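Transaminase (Arthrobacter sp., PDB 5G2Q) probably transfers amino groups between amines or amino acids and carbonyl compounds, as a pyridoxal-phosphate-dependent aminotransferase of class III. Local coordinates at residues F[142-147]-F[235-240]; F[266-271]-F[282-287]; F[398-403]-F[437-442]. All blocks are in the same frame, centred on the assembly; numbering follows the deposited sequence.

The three contacts follow one another along the chain, each closing before the next opens. Interactions 1 and 2 share the seven-stranded mixed sheet of the large domain, at the ends of neighbouring parallel strands 140-144, 231-236 and 265-269; their centres are about 11 Å apart, and they touch through Thr236 and Trp266. Interaction 3 belongs to the C-terminal part, beside the three-stranded antiparallel sheet that contains strand 440-443. Its centre is about 20 Å from that of interaction 1 and 26 Å from that of interaction 2. Different parts of one site come from the two regions: Asp269 and Val271 meet the pyridine ring of the pyridoxyl-alanine group, Arg442 its carboxylate, and Glu237 also touches it.

Interaction 1: residues F[142-147]-F[235-240]; sequences VTREHD and ITEVSQ
Arg144 lays its guanidinium over Thr236, whose CB sits 3.6 Å from CZ and over the centre of one face. A bent chain (chi2 88°, chi3 35°) folds the group back to Asp147, across the type II turn 144-147. Within that turn the charges pair: Arg144 NE donates to Asp147 OD2 at 2.9 Å, in the guanidinium plane, and OD2 is also bonded to His149 NE2. Arg144 NH2 makes a weak bond to Glu237 O. Gln240 supplies the firmer polar link, its NE2 donating both to Glu145 O at 2.8 Å and, nearly straight, to the anti lone pair of Asp147 OD1 at 3.0 Å. A water joins Gln240 OE1 to His146 ND1, while Thr245 also bonds to OE1. With an alanine here instead of Arg144, the buried Asp147 carboxylate would probably lose its charged mate, though keeping His149, and a gap would open over Thr236. On the backbone, Ile235 N bonds to Val142 O at 2.9 Å, pairing the parallel strands 140-144 and 231-236. Strand 189-192 flanks the first and strand 265-269 the second, and Tyr218 of the second subunit packs on Glu145.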
# COMPACT_ATOMS: atom_id res chain seq x y z
N VAL F 142 4.90 2.02 -14.55
CA VAL F 142 5.83 0.92 -14.87
C VAL F 142 7.27 1.42 -14.90
O VAL F 142 7.60 2.36 -15.62
CB VAL F 142 5.50 0.25 -16.22
CG1 VAL F 142 6.48 -0.87 -16.54
CG2 VAL F 142 4.09 -0.29 -16.21
N THR F 143 8.15 0.79 -14.12
CA THR F 143 9.55 1.11 -14.14
C THR F 143 10.36 -0.10 -14.64
O THR F 143 9.75 -1.11 -15.03
CB THR F 143 10.04 1.56 -12.77
OG1 THR F 143 11.38 2.06 -12.90
CG2 THR F 143 10.02 0.41 -11.82
N ARG F 144 11.70 -0.03 -14.70
CA ARG F 144 12.45 -1.26 -14.98
C ARG F 144 13.43 -1.70 -13.90
O ARG F 144 13.99 -0.88 -13.15
CB ARG F 144 13.18 -1.23 -16.32
CG ARG F 144 12.30 -1.12 -17.55
CD ARG F 144 12.05 0.34 -17.84
NE ARG F 144 13.23 1.14 -17.52
CZ ARG F 144 14.24 1.34 -18.36
NH1 ARG F 144 14.19 0.81 -19.58
NH2 ARG F 144 15.27 2.07 -17.98
N GLU F 145 13.62 -3.01 -13.83
CA GLU F 145 14.77 -3.61 -13.14
C GLU F 145 16.10 -2.78 -13.32
O GLU F 145 16.43 -2.36 -14.44
CB GLU F 145 14.91 -5.10 -13.59
CG GLU F 145 16.23 -5.80 -13.31
CD GLU F 145 16.21 -7.24 -13.80
OE1 GLU F 145 15.64 -7.50 -14.92
OE2 GLU F 145 16.76 -8.10 -13.06
N HIS F 146 16.79 -2.53 -12.21
CA HIS F 146 18.02 -1.70 -12.14
C HIS F 146 17.89 -0.22 -12.51
O HIS F 146 18.92 0.48 -12.62
CB HIS F 146 19.22 -2.34 -12.87
CG HIS F 146 19.41 -3.78 -12.53
ND1 HIS F 146 19.56 -4.77 -13.49
CD2 HIS F 146 19.44 -4.42 -11.33
CE1 HIS F 146 19.69 -5.94 -12.89
NE2 HIS F 146 19.63 -5.76 -11.59
N ASP F 147 16.67 0.27 -12.73
CA ASP F 147 16.50 1.72 -12.91
C ASP F 147 16.84 2.44 -11.61
O ASP F 147 16.68 1.90 -10.54
CB ASP F 147 15.07 2.08 -13.28
CG ASP F 147 14.82 2.12 -14.79
OD1 ASP F 147 15.58 1.51 -15.60
OD2 ASP F 147 13.78 2.73 -15.14
N ILE F 235 8.21 4.82 -17.04
CA ILE F 235 9.31 5.75 -16.82
C ILE F 235 10.61 4.99 -17.11
O ILE F 235 10.84 3.90 -16.56
CB ILE F 235 9.31 6.33 -15.39
CG1 ILE F 235 10.46 7.33 -15.18
CG2 ILE F 235 9.39 5.25 -14.33
CD1 ILE F 235 10.16 8.45 -14.19
N THR F 236 11.45 5.53 -18.01
CA THR F 236 12.68 4.82 -18.37
C THR F 236 13.89 5.70 -18.29
O THR F 236 13.76 6.90 -18.23
CB THR F 236 12.65 4.22 -19.80
OG1 THR F 236 12.57 5.28 -20.76
CG2 THR F 236 11.50 3.24 -19.96
N GLU F 237 15.08 5.10 -18.25
CA GLU F 237 16.30 5.82 -18.56
C GLU F 237 16.65 5.30 -19.95
O GLU F 237 16.59 4.12 -20.21
CB GLU F 237 17.44 5.49 -17.57
CG GLU F 237 17.11 5.56 -16.07
CD GLU F 237 18.29 5.15 -15.16
OE1 GLU F 237 19.29 5.92 -15.05
OE2 GLU F 237 18.21 4.08 -14.52
N VAL F 238 16.99 6.19 -20.87
CA VAL F 238 17.49 5.78 -22.18
C VAL F 238 18.69 4.86 -21.97
O VAL F 238 18.87 3.83 -22.65
CB VAL F 238 17.87 7.03 -22.99
CG1 VAL F 238 18.34 6.67 -24.39
CG2 VAL F 238 16.68 7.97 -23.06
N SER F 239 19.52 5.23 -20.99
CA SER F 239 20.76 4.51 -20.70
C SER F 239 20.80 4.50 -19.21
O SER F 239 20.72 5.55 -18.63
CB SER F 239 21.97 5.29 -21.25
OG SER F 239 23.19 4.78 -20.71
N GLN F 240 20.85 3.34 -18.58
CA GLN F 240 20.78 3.30 -17.13
C GLN F 240 22.05 3.89 -16.54
O GLN F 240 23.17 3.45 -16.87
CB GLN F 240 20.52 1.89 -16.62
CG GLN F 240 19.13 1.36 -16.90
CD GLN F 240 18.96 -0.08 -16.44
OE1 GLN F 240 19.84 -0.91 -16.65
NE2 GLN F 240 17.84 -0.39 -15.83
O HOH W 1 19.90 -3.78 -16.27

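Interaction 2: residues F[266-271]-F[282-287]; sequences WISDEV and FGYQHY. With PDA (2-[(3-hydroxy-2-methyl-5-phosphonooxymethyl-pyridin-4-ylmethyl)-amino]-propionic acid), chain R.
Glu270 brings its carboxylate to the edges of two aromatic rings of 282-287 and stands steeply to both. OE2 lies near the plane of the Tyr284 ring, 3.3 Å from CD2, with the carboxylate turned 74° from that ring; OE1 meets the Phe282 ring at its edge, in plane, while Phe275 makes an edge-to-face contact with the same ring. The indole of Trp266 has Ser268 CB over one face, offset toward the rim, and its CH2 reaches Tyr284 CB at 3.9 Å. Val271, pointing away from 282-287, rests its CB over a face of the pyridine ring of the bound pyridoxyl-alanine, 3.6 Å from N1.

The same carboxylate grips the start of the 3-10 segment 283-286. Gly283 N donates to Glu270 OE1 at 2.9 Å. Tyr284 N donates to Glu270 OE2 at 3.0 Å. Both come from the syn side and Ser268 OG reaches OE2 from the anti side, all tilted out of the carboxylate plane, by up to 31°. The bend at chi2 (-82°) of Glu270 turns the carboxylate onto these amides. Thr273 adds a bond to OE1, and Tyr284 OH is held by Glu109.

A buried negative group is thus met by two N-H groups at the start of the 3-10 segment and by the hydroxyls of Ser268 and Thr273, which would be expected to ease the cost of its charge. On the cofactor side, Asp269 OD2 lies 2.8 Å from the pyridine N1 and also bonds to His149. This is the aspartate position of fold type I aminotransferases, where such a carboxylate is thought to strengthen the cofactor as an electron sink.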
# COMPACT_ATOMS: atom_id res chain seq x y z
N TRP F 266 4.82 7.91 -22.02
CA TRP F 266 6.20 7.54 -21.83
C TRP F 266 6.91 8.67 -21.20
O TRP F 266 6.92 9.79 -21.72
CB TRP F 266 6.87 7.07 -23.14
CG TRP F 266 8.38 6.88 -23.00
CD1 TRP F 266 9.04 6.35 -21.93
CD2 TRP F 266 9.38 7.25 -23.94
NE1 TRP F 266 10.39 6.37 -22.14
CE2 TRP F 266 10.63 6.92 -23.37
CE3 TRP F 266 9.35 7.82 -25.21
CZ2 TRP F 266 11.84 7.15 -24.04
CZ3 TRP F 266 10.56 8.05 -25.86
CH2 TRP F 266 11.79 7.71 -25.28
N ILE F 267 7.49 8.40 -20.03
CA ILE F 267 8.36 9.39 -19.37
C ILE F 267 9.83 9.00 -19.66
O ILE F 267 10.27 7.91 -19.28
CB ILE F 267 8.12 9.46 -17.85
CG1 ILE F 267 6.67 9.81 -17.53
CG2 ILE F 267 9.10 10.42 -17.18
CD1 ILE F 267 6.29 9.52 -16.09
N SER F 268 10.58 9.87 -20.34
CA SER F 268 12.04 9.68 -20.48
C SER F 268 12.73 10.38 -19.31
O SER F 268 12.74 11.61 -19.22
CB SER F 268 12.55 10.23 -21.82
OG SER F 268 13.91 9.94 -22.00
N ASP F 269 13.27 9.60 -18.37
CA ASP F 269 14.05 10.21 -17.30
C ASP F 269 15.44 10.68 -17.81
O ASP F 269 16.38 9.91 -17.92
CB ASP F 269 14.15 9.25 -16.11
CG ASP F 269 14.87 9.86 -14.94
OD1 ASP F 269 15.42 10.98 -15.09
OD2 ASP F 269 14.89 9.22 -13.86
N GLU F 270 15.55 11.96 -18.14
CA GLU F 270 16.73 12.49 -18.78
C GLU F 270 17.65 13.23 -17.80
O GLU F 270 18.50 14.06 -18.22
CB GLU F 270 16.34 13.38 -19.97
CG GLU F 270 15.70 12.66 -21.16
CD GLU F 270 16.72 11.99 -22.09
OE1 GLU F 270 17.95 12.21 -21.92
OE2 GLU F 270 16.29 11.21 -22.99
N VAL F 271 17.50 12.94 -16.51
CA VAL F 271 18.32 13.64 -15.51
C VAL F 271 19.83 13.48 -15.76
O VAL F 271 20.58 14.43 -15.74
CB VAL F 271 17.98 13.23 -14.06
CG1 VAL F 271 19.04 13.80 -13.11
CG2 VAL F 271 16.56 13.70 -13.67
N PHE F 282 19.44 15.25 -25.85
CA PHE F 282 18.90 14.29 -24.91
C PHE F 282 19.08 12.88 -25.42
O PHE F 282 19.11 12.65 -26.62
CB PHE F 282 17.42 14.57 -24.65
CG PHE F 282 17.17 15.86 -23.88
CD1 PHE F 282 17.36 15.92 -22.50
CD2 PHE F 282 16.74 17.00 -24.54
CE1 PHE F 282 17.14 17.09 -21.80
CE2 PHE F 282 16.51 18.18 -23.84
CZ PHE F 282 16.71 18.22 -22.48
N GLY F 283 19.16 11.94 -24.49
CA GLY F 283 19.33 10.54 -24.82
C GLY F 283 18.38 10.00 -25.87
O GLY F 283 18.79 9.29 -26.81
N TYR F 284 17.10 10.30 -25.70
CA TYR F 284 16.07 9.78 -26.56
C TYR F 284 16.20 10.22 -28.01
O TYR F 284 15.70 9.54 -28.90
CB TYR F 284 14.70 10.15 -26.01
CG TYR F 284 14.28 11.57 -26.25
CD1 TYR F 284 13.86 11.99 -27.51
CD2 TYR F 284 14.25 12.49 -25.21
CE1 TYR F 284 13.48 13.30 -27.73
CE2 TYR F 284 13.83 13.79 -25.41
CZ TYR F 284 13.46 14.18 -26.67
OH TYR F 284 13.06 15.48 -26.89
N GLN F 285 16.90 11.33 -28.28
CA GLN F 285 17.00 11.80 -29.66
C GLN F 285 17.94 10.94 -30.55
O GLN F 285 17.97 11.10 -31.76
CB GLN F 285 17.40 13.26 -29.69
CG GLN F 285 16.48 14.20 -28.91
CD GLN F 285 17.04 15.61 -28.88
OE1 GLN F 285 18.27 15.81 -28.69
NE2 GLN F 285 16.16 16.60 -29.06
N HIS F 286 18.69 10.02 -29.96
CA HIS F 286 19.40 9.02 -30.73
C HIS F 286 18.44 8.05 -31.43
O HIS F 286 18.87 7.26 -32.29
CB HIS F 286 20.28 8.19 -29.80
CG HIS F 286 21.49 8.90 -29.29
ND1 HIS F 286 22.61 9.14 -30.08
CD2 HIS F 286 21.78 9.42 -28.07
CE1 HIS F 286 23.52 9.77 -29.36
NE2 HIS F 286 23.04 9.95 -28.14
N TYR F 287 17.16 8.07 -31.04
CA TYR F 287 16.30 6.95 -31.35
C TYR F 287 15.05 7.24 -32.18
O TYR F 287 14.20 6.36 -32.34
CB TYR F 287 15.91 6.27 -30.06
CG TYR F 287 17.09 5.74 -29.30
CD1 TYR F 287 17.77 4.61 -29.73
CD2 TYR F 287 17.50 6.35 -28.13
CE1 TYR F 287 18.84 4.10 -29.02
CE2 TYR F 287 18.57 5.86 -27.41
CZ TYR F 287 19.24 4.74 -27.85
OH TYR F 287 20.31 4.25 -27.12
N PDA R . 21.51 10.10 -9.91
N1 PDA R . 17.03 10.26 -12.35
C2 PDA R . 18.20 9.79 -12.80
C2A PDA R . 18.20 9.07 -14.12
C3 PDA R . 19.44 10.02 -11.99
O3A PDA R . 20.65 9.58 -12.45
C4 PDA R . 19.34 10.71 -10.78
C4A PDA R . 20.56 10.95 -9.96
C5 PDA R . 18.06 11.16 -10.37
C5A PDA R . 17.82 11.91 -9.08
OP4 PDA R . 18.40 13.21 -9.13
P PDA R . 18.92 13.93 -7.78
OP1 PDA R . 17.72 14.16 -6.82
OP2 PDA R . 19.49 15.31 -8.10
OP3 PDA R . 19.94 13.04 -7.14
C6 PDA R . 16.95 10.93 -11.17
CA PDA R . 22.75 10.28 -9.12
CB PDA R . 22.50 10.19 -7.61
C PDA R . 23.98 9.49 -9.52
O PDA R . 24.67 8.91 -8.64
OXT PDA R . 24.30 9.43 -10.74

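Interaction 3: residues F[398-403]-F[437-442]; sequences KTPYVK and MPNTMR. With PDA (2-[(3-hydroxy-2-methyl-5-phosphonooxymethyl-pyridin-4-ylmethyl)-amino]-propionic acid), chain R.
Asn439 and Val402 pair like a short piece of sheet, the amide side chain standing in for a strand. The setting is the C-terminal small domain of a fold type I aminotransferase, where strand 440-443 edges a three-stranded antiparallel sheet and residues 398-403 form an irregular loop beside its beginning.

The tight part centres on the Asn439 amide. Its OD1 accepts from Val402 N at 3.1 Å, in the carbonyl plane and on a lone pair, and its ND2 donates to Val402 O at 3.0 Å in an almost straight bond (176°). Both backbone groups of one residue are therefore taken up by a single side chain, which fixes the rotation of the amide. With CG anti to its own carbonyl carbon (chi1 -56°), Asn439 presents one amide face to Pro400, whose CB sits over CG at only 3.2 Å. Asp405 accepts a further bond from ND2. Apolar contact adds to this: Val402 CG2 packs crosswise on Pro438 CB at 3.7 Å, and Pro418 of helix 418-426 covers Val402 and Asn439.

The other side is looser. Pro400 and Tyr401 are partly exposed; Thr399 before them and Lys403, past the buried Val402, are exposed. Here a water replaces direct contact, accepting from Tyr401 N and donating to Asn439 OD1, which so has two donors. The Tyr401 ring leads away from Asn439 to meet Trp473 edge-to-face.

Beyond Asn439 the strand runs inward, from the loop to the active site. Further along it, Arg442 turns the edge of its guanidinium to the carboxylate of the pyridoxyl-alanine group, NH1 donating to OXT at 3.0 Å and NH2 to the same OXT at 3.1 Å, with a weak bond from NH2 to the second oxygen, O.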
# COMPACT_ATOMS: atom_id res chain seq x y z
N LYS F 398 36.17 -15.60 -17.79
CA LYS F 398 35.32 -14.71 -18.59
C LYS F 398 33.94 -14.36 -18.01
O LYS F 398 33.10 -13.86 -18.74
CB LYS F 398 35.25 -15.15 -20.05
CG LYS F 398 36.43 -14.61 -20.87
CD LYS F 398 36.09 -13.29 -21.60
CE LYS F 398 37.14 -12.19 -21.44
NZ LYS F 398 38.53 -12.44 -21.93
N THR F 399 33.72 -14.60 -16.73
CA THR F 399 32.50 -14.10 -16.05
C THR F 399 32.88 -12.96 -15.12
O THR F 399 34.06 -12.82 -14.80
CB THR F 399 31.79 -15.19 -15.20
OG1 THR F 399 32.76 -15.80 -14.33
CG2 THR F 399 31.15 -16.26 -16.09
N PRO F 400 31.89 -12.11 -14.71
CA PRO F 400 32.15 -11.05 -13.73
C PRO F 400 32.60 -11.64 -12.40
O PRO F 400 32.20 -12.76 -12.08
CB PRO F 400 30.80 -10.36 -13.59
CG PRO F 400 29.78 -11.27 -14.21
CD PRO F 400 30.56 -11.94 -15.32
N TYR F 401 33.49 -10.94 -11.68
CA TYR F 401 33.98 -11.43 -10.38
C TYR F 401 32.84 -11.49 -9.35
O TYR F 401 32.78 -12.42 -8.56
CB TYR F 401 35.08 -10.53 -9.84
CG TYR F 401 36.44 -10.71 -10.50
CD1 TYR F 401 37.35 -11.64 -10.01
CD2 TYR F 401 36.81 -9.92 -11.60
CE1 TYR F 401 38.60 -11.80 -10.61
CE2 TYR F 401 38.08 -10.06 -12.20
CZ TYR F 401 38.96 -11.00 -11.70
OH TYR F 401 40.18 -11.16 -12.27
N VAL F 402 31.99 -10.47 -9.34
CA VAL F 402 30.93 -10.33 -8.31
C VAL F 402 29.62 -10.97 -8.78
O VAL F 402 28.88 -10.35 -9.52
CB VAL F 402 30.71 -8.84 -7.95
CG1 VAL F 402 29.69 -8.70 -6.84
CG2 VAL F 402 32.03 -8.21 -7.54
N LYS F 403 29.35 -12.21 -8.41
CA LYS F 403 28.18 -12.92 -9.01
C LYS F 403 26.83 -12.17 -8.92
O LYS F 403 26.03 -12.27 -9.84
CB LYS F 403 28.02 -14.35 -8.48
CG LYS F 403 27.10 -15.18 -9.37
CD LYS F 403 26.12 -16.06 -8.59
CE LYS F 403 25.06 -16.71 -9.49
NZ LYS F 403 24.15 -17.66 -8.78
N MET F 437 28.36 0.25 -9.93
CA MET F 437 28.17 -1.20 -9.99
C MET F 437 29.50 -1.93 -9.80
O MET F 437 30.53 -1.42 -10.19
CB MET F 437 27.44 -1.60 -11.27
CG MET F 437 26.07 -0.93 -11.43
SD MET F 437 24.91 -1.40 -10.11
CE MET F 437 24.89 0.05 -9.06
N PRO F 438 29.48 -3.09 -9.15
CA PRO F 438 30.65 -3.94 -8.88
C PRO F 438 31.40 -4.46 -10.14
O PRO F 438 32.66 -4.50 -10.18
CB PRO F 438 30.06 -5.12 -8.11
CG PRO F 438 28.63 -5.19 -8.58
CD PRO F 438 28.22 -3.75 -8.73
N ASN F 439 30.66 -4.83 -11.17
CA ASN F 439 31.31 -5.34 -12.37
C ASN F 439 31.44 -4.38 -13.56
O ASN F 439 31.86 -4.80 -14.62
CB ASN F 439 30.60 -6.62 -12.85
CG ASN F 439 30.53 -7.68 -11.78
OD1 ASN F 439 31.52 -8.01 -11.15
ND2 ASN F 439 29.33 -8.25 -11.59
N THR F 440 31.06 -3.11 -13.39
CA THR F 440 30.86 -2.23 -14.54
C THR F 440 31.33 -0.82 -14.24
O THR F 440 30.92 -0.25 -13.26
CB THR F 440 29.36 -2.11 -14.90
OG1 THR F 440 28.74 -3.40 -14.88
CG2 THR F 440 29.17 -1.49 -16.29
N MET F 441 32.15 -0.25 -15.12
CA MET F 441 32.61 1.12 -14.94
C MET F 441 31.61 2.09 -15.54
O MET F 441 31.05 1.78 -16.58
CB MET F 441 33.96 1.32 -15.61
CG MET F 441 34.93 0.21 -15.31
SD MET F 441 36.59 0.85 -15.22
CE MET F 441 36.33 2.59 -15.53
N ARG F 442 31.39 3.23 -14.88
CA ARG F 442 30.54 4.32 -15.37
C ARG F 442 31.41 5.57 -15.55
O ARG F 442 31.64 6.32 -14.59
CB ARG F 442 29.37 4.60 -14.40
CG ARG F 442 28.36 5.65 -14.83
CD ARG F 442 28.35 6.91 -13.93
NE ARG F 442 27.81 6.72 -12.57
CZ ARG F 442 26.86 7.47 -12.00
NH1 ARG F 442 26.33 8.48 -12.66
NH2 ARG F 442 26.44 7.22 -10.76
N PDA R . 21.51 10.10 -9.91
N1 PDA R . 17.03 10.26 -12.35
C2 PDA R . 18.20 9.79 -12.80
C2A PDA R . 18.20 9.07 -14.12
C3 PDA R . 19.44 10.02 -11.99
O3A PDA R . 20.65 9.58 -12.45
C4 PDA R . 19.34 10.71 -10.78
C4A PDA R . 20.56 10.95 -9.96
C5 PDA R . 18.06 11.16 -10.37
C5A PDA R . 17.82 11.91 -9.08
OP4 PDA R . 18.40 13.21 -9.13
P PDA R . 18.92 13.93 -7.78
OP1 PDA R . 17.72 14.16 -6.82
OP2 PDA R . 19.49 15.31 -8.10
OP3 PDA R . 19.94 13.04 -7.14
C6 PDA R . 16.95 10.93 -11.17
CA PDA R . 22.75 10.28 -9.12
CB PDA R . 22.50 10.19 -7.61
C PDA R . 23.98 9.49 -9.52
O PDA R . 24.67 8.91 -8.64
OXT PDA R . 24.30 9.43 -10.74
O HOH W 2 33.84 -8.28 -12.89